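Local coordinates for protein HRI1 (Saccharomyces cerevisiae, PDB 3RBY) that is of unknown function and not essential, but interacts with the protein HRR25 and may interact with SEC72, at residues 154-158 and 170-175; 71-77 and 95-101. All coordinates share one frame; numbering follows the deposited sequence.

How the interactions relate
The strands of this beta-rich chain form two antiparallel sheets, and each interaction pairs neighbouring strands in one of them. Interaction 2 comes first in sequence: strands 71-76 and 96-102 are adjacent in the larger sheet, although the excursion between them holds strand 80-81 and helix 82-86. Interaction 1 opens only after interaction 2 has closed, and joins strands 156-161 and 166-173, a beta hairpin of the smaller sheet. The centres of the two contacts lie 23 Å apart and their nearest atoms about 11 Å apart, so they do not touch. Each joins one pair of adjacent strands within its own sheet, the larger sheet built from residues up to 132, the smaller from 156 onward.

Interaction 1. Residues 154-158 and 170-175; sequences ARSIV and VIVIGR. With SO4 (sulfate ion), chain F.
Arg155 grips the carbonyl oxygen of Gly174 side-on, with NE 2.7 Å and NH2 3.0 Å from Gly174 O, close to the guanidinium plane. Its chain leaves with CG between the backbone N and the carbonyl carbon (chi1 67°), then runs extended to NE. This path lays one guanidinium face over Val172, whose CG1 sits 3.4 Å from the plane, above its centre. An arginine suits the spot because its flat group can pack on a methyl while its edge donates to oxygen. Beyond it, the pairing of 156-158 with 170-173 is tight: Ile157 and Val172 exchange two backbone bonds, and their CB atoms meet at 3.7 Å. Val158 and Ile171 lie side by side, while Ser156, on the same face, bonds through OG to Glu242. These are adjacent strands of an antiparallel beta hairpin; the branched residues suit extended backbone and fill both faces, which are buried: Ile177 of strand 176-183 touches Val172 on one, Ser26 of strand 24-27 touches Ile171 on the other. Toward Ala154 and Arg175 the strands end and the residues are partly exposed. There Arg155 N donates to O1 of a sulfate, probably from the crystallisation liquor, at 3.0 Å. Gly174, with phi 53° and psi -121°, adopts a backbone few other residues take comfortably, and a CB would crowd Ala154 CB. The Arg175 guanidinium forms a salt bridge with Asp201.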
loop_
_atom_site.group_PDB
_atom_site.type_symbol
_atom_site.label_atom_id
_atom_site.label_comp_id
_atom_site.label_asym_id
_atom_site.label_seq_id
_atom_site.Cartn_x
_atom_site.Cartn_y
_atom_site.Cartn_z
ATOM N N ALA A 154 -18.256 -4.474 8.644
ATOM C CA ALA A 154 -17.886 -3.230 9.309
ATOM C C ALA A 154 -19.056 -2.264 9.386
ATOM O O ALA A 154 -19.698 -1.951 8.376
ATOM C CB ALA A 154 -16.706 -2.570 8.626
ATOM N N ARG A 155 -19.329 -1.804 10.602
ATOM C CA ARG A 155 -20.320 -0.766 10.819
ATOM C C ARG A 155 -19.989 0.479 9.999
ATOM O O ARG A 155 -18.810 0.760 9.685
ATOM C CB ARG A 155 -20.378 -0.396 12.296
ATOM C CG ARG A 155 -19.121 0.276 12.769
ATOM C CD ARG A 155 -19.152 0.514 14.261
ATOM N NE ARG A 155 -17.846 0.991 14.702
ATOM C CZ ARG A 155 -17.643 1.683 15.817
ATOM N NH1 ARG A 155 -18.669 1.973 16.609
ATOM N NH2 ARG A 155 -16.419 2.088 16.130
ATOM N N SER A 156 -21.048 1.213 9.649
ATOM C CA SER A 156 -20.941 2.459 8.891
ATOM C C SER A 156 -21.882 3.470 9.531
ATOM O O SER A 156 -23.111 3.348 9.422
ATOM C CB SER A 156 -21.301 2.217 7.426
ATOM O OG SER A 156 -21.158 3.395 6.640
ATOM N N ILE A 157 -21.298 4.465 10.198
ATOM C CA ILE A 157 -22.059 5.407 11.021
ATOM C C ILE A 157 -21.628 6.844 10.746
ATOM O O ILE A 157 -20.437 7.140 10.691
ATOM C CB ILE A 157 -21.912 5.092 12.536
ATOM C CG1 ILE A 157 -22.420 3.670 12.839
ATOM C CG2 ILE A 157 -22.659 6.121 13.381
ATOM C CD1 ILE A 157 -22.123 3.181 14.261
ATOM N N VAL A 158 -22.595 7.734 10.546
ATOM C CA VAL A 158 -22.280 9.125 10.255
ATOM C C VAL A 158 -23.115 10.047 11.147
ATOM O O VAL A 158 -24.332 9.855 11.271
ATOM C CB VAL A 158 -22.530 9.460 8.769
ATOM C CG1 VAL A 158 -22.106 10.894 8.442
ATOM C CG2 VAL A 158 -21.792 8.477 7.867
ATOM N N VAL A 170 -18.903 13.475 11.351
ATOM C CA VAL A 170 -18.063 12.387 11.836
ATOM C C VAL A 170 -18.469 11.111 11.102
ATOM O O VAL A 170 -19.658 10.792 11.006
ATOM C CB VAL A 170 -18.162 12.225 13.366
ATOM C CG1 VAL A 170 -17.400 10.984 13.835
ATOM C CG2 VAL A 170 -17.595 13.453 14.037
ATOM N N ILE A 171 -17.486 10.411 10.541
ATOM C CA ILE A 171 -17.749 9.191 9.774
ATOM C C ILE A 171 -17.046 8.009 10.423
ATOM O O ILE A 171 -15.807 7.997 10.546
ATOM C CB ILE A 171 -17.316 9.339 8.291
ATOM C CG1 ILE A 171 -18.174 10.400 7.603
ATOM C CG2 ILE A 171 -17.424 7.995 7.565
ATOM C CD1 ILE A 171 -17.744 10.728 6.200
ATOM N N VAL A 172 -17.851 7.034 10.855
ATOM C CA VAL A 172 -17.364 5.857 11.564
ATOM C C VAL A 172 -17.396 4.625 10.640
ATOM O O VAL A 172 -18.475 4.130 10.276
ATOM C CB VAL A 172 -18.221 5.580 12.845
ATOM C CG1 VAL A 172 -17.687 4.382 13.631
ATOM C CG2 VAL A 172 -18.259 6.799 13.750
ATOM N N ILE A 173 -16.219 4.125 10.271
ATOM C CA ILE A 173 -16.142 2.888 9.500
ATOM C C ILE A 173 -15.334 1.816 10.234
ATOM O O ILE A 173 -14.098 1.931 10.412
ATOM C CB ILE A 173 -15.545 3.119 8.111
ATOM C CG1 ILE A 173 -16.287 4.271 7.416
ATOM C CG2 ILE A 173 -15.613 1.824 7.285
ATOM C CD1 ILE A 173 -15.753 4.583 6.033
ATOM N N GLY A 174 -16.032 0.762 10.645
ATOM C CA GLY A 174 -15.416 -0.247 11.483
ATOM C C GLY A 174 -14.766 0.398 12.694
ATOM O O GLY A 174 -15.449 1.092 13.478
ATOM N N ARG A 175 -13.453 0.197 12.837
ATOM C CA ARG A 175 -12.726 0.736 13.979
ATOM C C ARG A 175 -12.228 2.162 13.770
ATOM O O ARG A 175 -11.760 2.806 14.714
ATOM C CB ARG A 175 -11.552 -0.169 14.332
ATOM C CG ARG A 175 -11.955 -1.547 14.866
ATOM C CD ARG A 175 -10.692 -2.340 15.157
ATOM N NE ARG A 175 -10.771 -3.101 16.400
ATOM C CZ ARG A 175 -11.515 -4.188 16.534
ATOM N NH1 ARG A 175 -12.249 -4.616 15.511
ATOM N NH2 ARG A 175 -11.537 -4.835 17.691
HETATM S S SO4 F . -16.294 -3.370 13.298
HETATM O O1 SO4 F . -17.386 -2.550 12.754
HETATM O O2 SO4 F . -14.993 -2.748 13.031
HETATM O O3 SO4 F . -16.309 -4.686 12.650
HETATM O O4 SO4 F . -16.479 -3.486 14.762
#

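Interaction 2. Residues 71-77 and 95-101; sequences VVTQDFN and EVNTTWK
Glu95 opens the pairing with its CA-H directed at Phe76 O, while its carboxylate forms a salt bridge with Lys63 on strand 62-66. Val96 follows in a hydrogen-bonded pair with Phe76: two backbone bonds join them, and Val96 CB stands 4.5 Å from Phe76 CB on the more buried face. Asn97 lies on the other face with Asp75, where polar groups suit an exposed position. At Thr98, OG1 sits between the backbone N and carbonyl carbon (chi1 71°); the hydroxyl donates to Gln74 O at 2.8 Å, and Thr98 N binds the same oxygen at 2.9 Å. OG1 also meets the edge of the Phe76 ring, in its plane, and accepts from Trp100 NE1 at 2.8 Å. Thr99 turns to the opposite face, its CG2 3.8 Å from Val71 CG1. Trp100 pairs with Val72 through two backbone bonds and offers one indole face to Gln74, whose NE2 sits 3.3 Å above the plane. Replacing Trp100 with an alanine is likely to leave the Gln74 amide without its aromatic platform and Thr98 OG1 without this N-H. Trp130 stacks on the same indole, and a triethylene glycol, probably from the crystallisation liquor, lies beside it. Lys101 CG lies alongside Val71 CG2. The ladder is a regular antiparallel pairing, one face mostly polar and the other carrying both aromatics, in a protein of beta-barrel architecture.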
loop_
_atom_site.group_PDB
_atom_site.type_symbol
_atom_site.label_atom_id
_atom_site.label_comp_id
_atom_site.label_asym_id
_atom_site.label_seq_id
_atom_site.Cartn_x
_atom_site.Cartn_y
_atom_site.Cartn_z
ATOM N N VAL A 71 -13.738 1.690 -14.194
ATOM C CA VAL A 71 -13.746 3.140 -14.343
ATOM C C VAL A 71 -15.022 3.753 -13.739
ATOM O O VAL A 71 -16.145 3.427 -14.167
ATOM C CB VAL A 71 -13.626 3.545 -15.822
ATOM C CG1 VAL A 71 -13.384 5.050 -15.952
ATOM C CG2 VAL A 71 -12.505 2.766 -16.471
ATOM N N VAL A 72 -14.849 4.618 -12.739
ATOM C CA VAL A 72 -15.960 5.394 -12.218
ATOM C C VAL A 72 -15.557 6.859 -12.097
ATOM O O VAL A 72 -14.388 7.187 -11.909
ATOM C CB VAL A 72 -16.526 4.814 -10.887
ATOM C CG1 VAL A 72 -15.910 3.462 -10.583
ATOM C CG2 VAL A 72 -16.350 5.784 -9.727
ATOM N N THR A 73 -16.535 7.743 -12.245
ATOM C CA THR A 73 -16.274 9.171 -12.227
ATOM C C THR A 73 -16.840 9.750 -10.958
ATOM O O THR A 73 -17.896 9.334 -10.480
ATOM C CB THR A 73 -16.922 9.893 -13.425
ATOM O OG1 THR A 73 -18.333 9.601 -13.460
ATOM C CG2 THR A 73 -16.262 9.448 -14.729
ATOM N N GLN A 74 -16.144 10.722 -10.406
ATOM C CA GLN A 74 -16.649 11.351 -9.216
ATOM C C GLN A 74 -16.460 12.842 -9.366
ATOM O O GLN A 74 -15.338 13.334 -9.564
ATOM C CB GLN A 74 -15.937 10.803 -7.973
ATOM C CG GLN A 74 -16.121 9.301 -7.789
ATOM C CD GLN A 74 -15.788 8.849 -6.371
ATOM O OE1 GLN A 74 -16.333 9.376 -5.403
ATOM N NE2 GLN A 74 -14.865 7.894 -6.245
ATOM N N ASP A 75 -17.571 13.558 -9.277
ATOM C CA ASP A 75 -17.567 14.990 -9.479
ATOM C C ASP A 75 -17.851 15.652 -8.157
ATOM O O ASP A 75 -18.942 15.518 -7.592
ATOM C CB ASP A 75 -18.571 15.325 -10.568
ATOM C CG ASP A 75 -18.262 14.578 -11.846
ATOM O OD1 ASP A 75 -19.169 13.936 -12.415
ATOM O OD2 ASP A 75 -17.079 14.603 -12.264
ATOM N N PHE A 76 -16.829 16.312 -7.628
ATOM C CA PHE A 76 -16.899 16.839 -6.271
ATOM C C PHE A 76 -17.226 18.313 -6.221
ATOM O O PHE A 76 -16.623 19.123 -6.927
ATOM C CB PHE A 76 -15.574 16.627 -5.528
ATOM C CG PHE A 76 -15.277 15.187 -5.209
ATOM C CD1 PHE A 76 -14.518 14.418 -6.075
ATOM C CD2 PHE A 76 -15.746 14.607 -4.037
ATOM C CE1 PHE A 76 -14.240 13.091 -5.786
ATOM C CE2 PHE A 76 -15.473 13.275 -3.741
ATOM C CZ PHE A 76 -14.723 12.518 -4.614
ATOM N N ASN A 77 -18.173 18.649 -5.358
ATOM C CA ASN A 77 -18.343 20.022 -4.894
ATOM C C ASN A 77 -18.281 20.020 -3.375
ATOM O O ASN A 77 -19.302 19.849 -2.696
ATOM C CB ASN A 77 -19.660 20.627 -5.404
ATOM C CG ASN A 77 -19.616 20.918 -6.890
ATOM O OD1 ASN A 77 -20.082 20.114 -7.699
ATOM N ND2 ASN A 77 -19.015 22.055 -7.262
ATOM N N GLU A 95 -16.164 23.022 -8.792
ATOM C CA GLU A 95 -16.284 21.590 -8.945
ATOM C C GLU A 95 -14.929 20.990 -9.304
ATOM O O GLU A 95 -14.100 21.646 -9.957
ATOM C CB GLU A 95 -17.328 21.268 -10.015
ATOM C CG GLU A 95 -17.399 19.815 -10.436
ATOM C CD GLU A 95 -18.710 19.502 -11.172
ATOM O OE1 GLU A 95 -18.677 18.934 -12.286
ATOM O OE2 GLU A 95 -19.789 19.817 -10.620
ATOM N N VAL A 96 -14.692 19.758 -8.854
ATOM C CA VAL A 96 -13.525 19.005 -9.308
ATOM C C VAL A 96 -13.969 17.713 -9.961
ATOM O O VAL A 96 -14.696 16.922 -9.358
ATOM C CB VAL A 96 -12.562 18.656 -8.165
ATOM C CG1 VAL A 96 -11.360 17.904 -8.726
ATOM C CG2 VAL A 96 -12.127 19.913 -7.426
ATOM N N ASN A 97 -13.526 17.492 -11.189
ATOM C CA ASN A 97 -13.895 16.278 -11.907
ATOM C C ASN A 97 -12.807 15.208 -11.864
ATOM O O ASN A 97 -11.689 15.427 -12.363
ATOM C CB ASN A 97 -14.260 16.631 -13.348
ATOM C CG ASN A 97 -15.395 17.635 -13.419
ATOM O OD1 ASN A 97 -16.559 17.283 -13.203
ATOM N ND2 ASN A 97 -15.063 18.895 -13.695
ATOM N N THR A 98 -13.125 14.057 -11.265
ATOM C CA THR A 98 -12.126 13.003 -11.094
ATOM C C THR A 98 -12.555 11.688 -11.721
ATOM O O THR A 98 -13.747 11.404 -11.874
ATOM C CB THR A 98 -11.765 12.760 -9.608
ATOM O OG1 THR A 98 -12.866 12.119 -8.943
ATOM C CG2 THR A 98 -11.424 14.076 -8.907
ATOM N N THR A 99 -11.557 10.885 -12.070
ATOM C CA THR A 99 -11.775 9.565 -12.632
ATOM C C THR A 99 -11.027 8.539 -11.792
ATOM O O THR A 99 -9.866 8.753 -11.428
ATOM C CB THR A 99 -11.263 9.495 -14.082
ATOM O OG1 THR A 99 -11.992 10.428 -14.890
ATOM C CG2 THR A 99 -11.446 8.102 -14.650
ATOM N N TRP A 100 -11.687 7.418 -11.512
ATOM C CA TRP A 100 -11.140 6.368 -10.667
ATOM C C TRP A 100 -11.068 5.042 -11.419
ATOM O O TRP A 100 -12.050 4.585 -11.987
ATOM C CB TRP A 100 -12.016 6.218 -9.428
ATOM C CG TRP A 100 -12.036 7.467 -8.604
ATOM C CD1 TRP A 100 -12.626 8.660 -8.932
ATOM C CD2 TRP A 100 -11.431 7.658 -7.313
ATOM N NE1 TRP A 100 -12.430 9.575 -7.921
ATOM C CE2 TRP A 100 -11.696 8.990 -6.919
ATOM C CE3 TRP A 100 -10.698 6.833 -6.450
ATOM C CZ2 TRP A 100 -11.250 9.517 -5.697
ATOM C CZ3 TRP A 100 -10.255 7.360 -5.235
ATOM C CH2 TRP A 100 -10.537 8.690 -4.874
ATOM N N LYS A 101 -9.898 4.424 -11.413
ATOM C CA LYS A 101 -9.685 3.199 -12.172
ATOM C C LYS A 101 -9.094 2.114 -11.273
ATOM O O LYS A 101 -7.972 2.270 -10.774
ATOM C CB LYS A 101 -8.734 3.464 -13.351
ATOM C CG LYS A 101 -9.261 4.401 -14.455
ATOM C CD LYS A 101 -8.101 5.189 -15.113
ATOM C CE LYS A 101 -8.235 5.330 -16.639
ATOM N NZ LYS A 101 -7.750 4.112 -17.385
#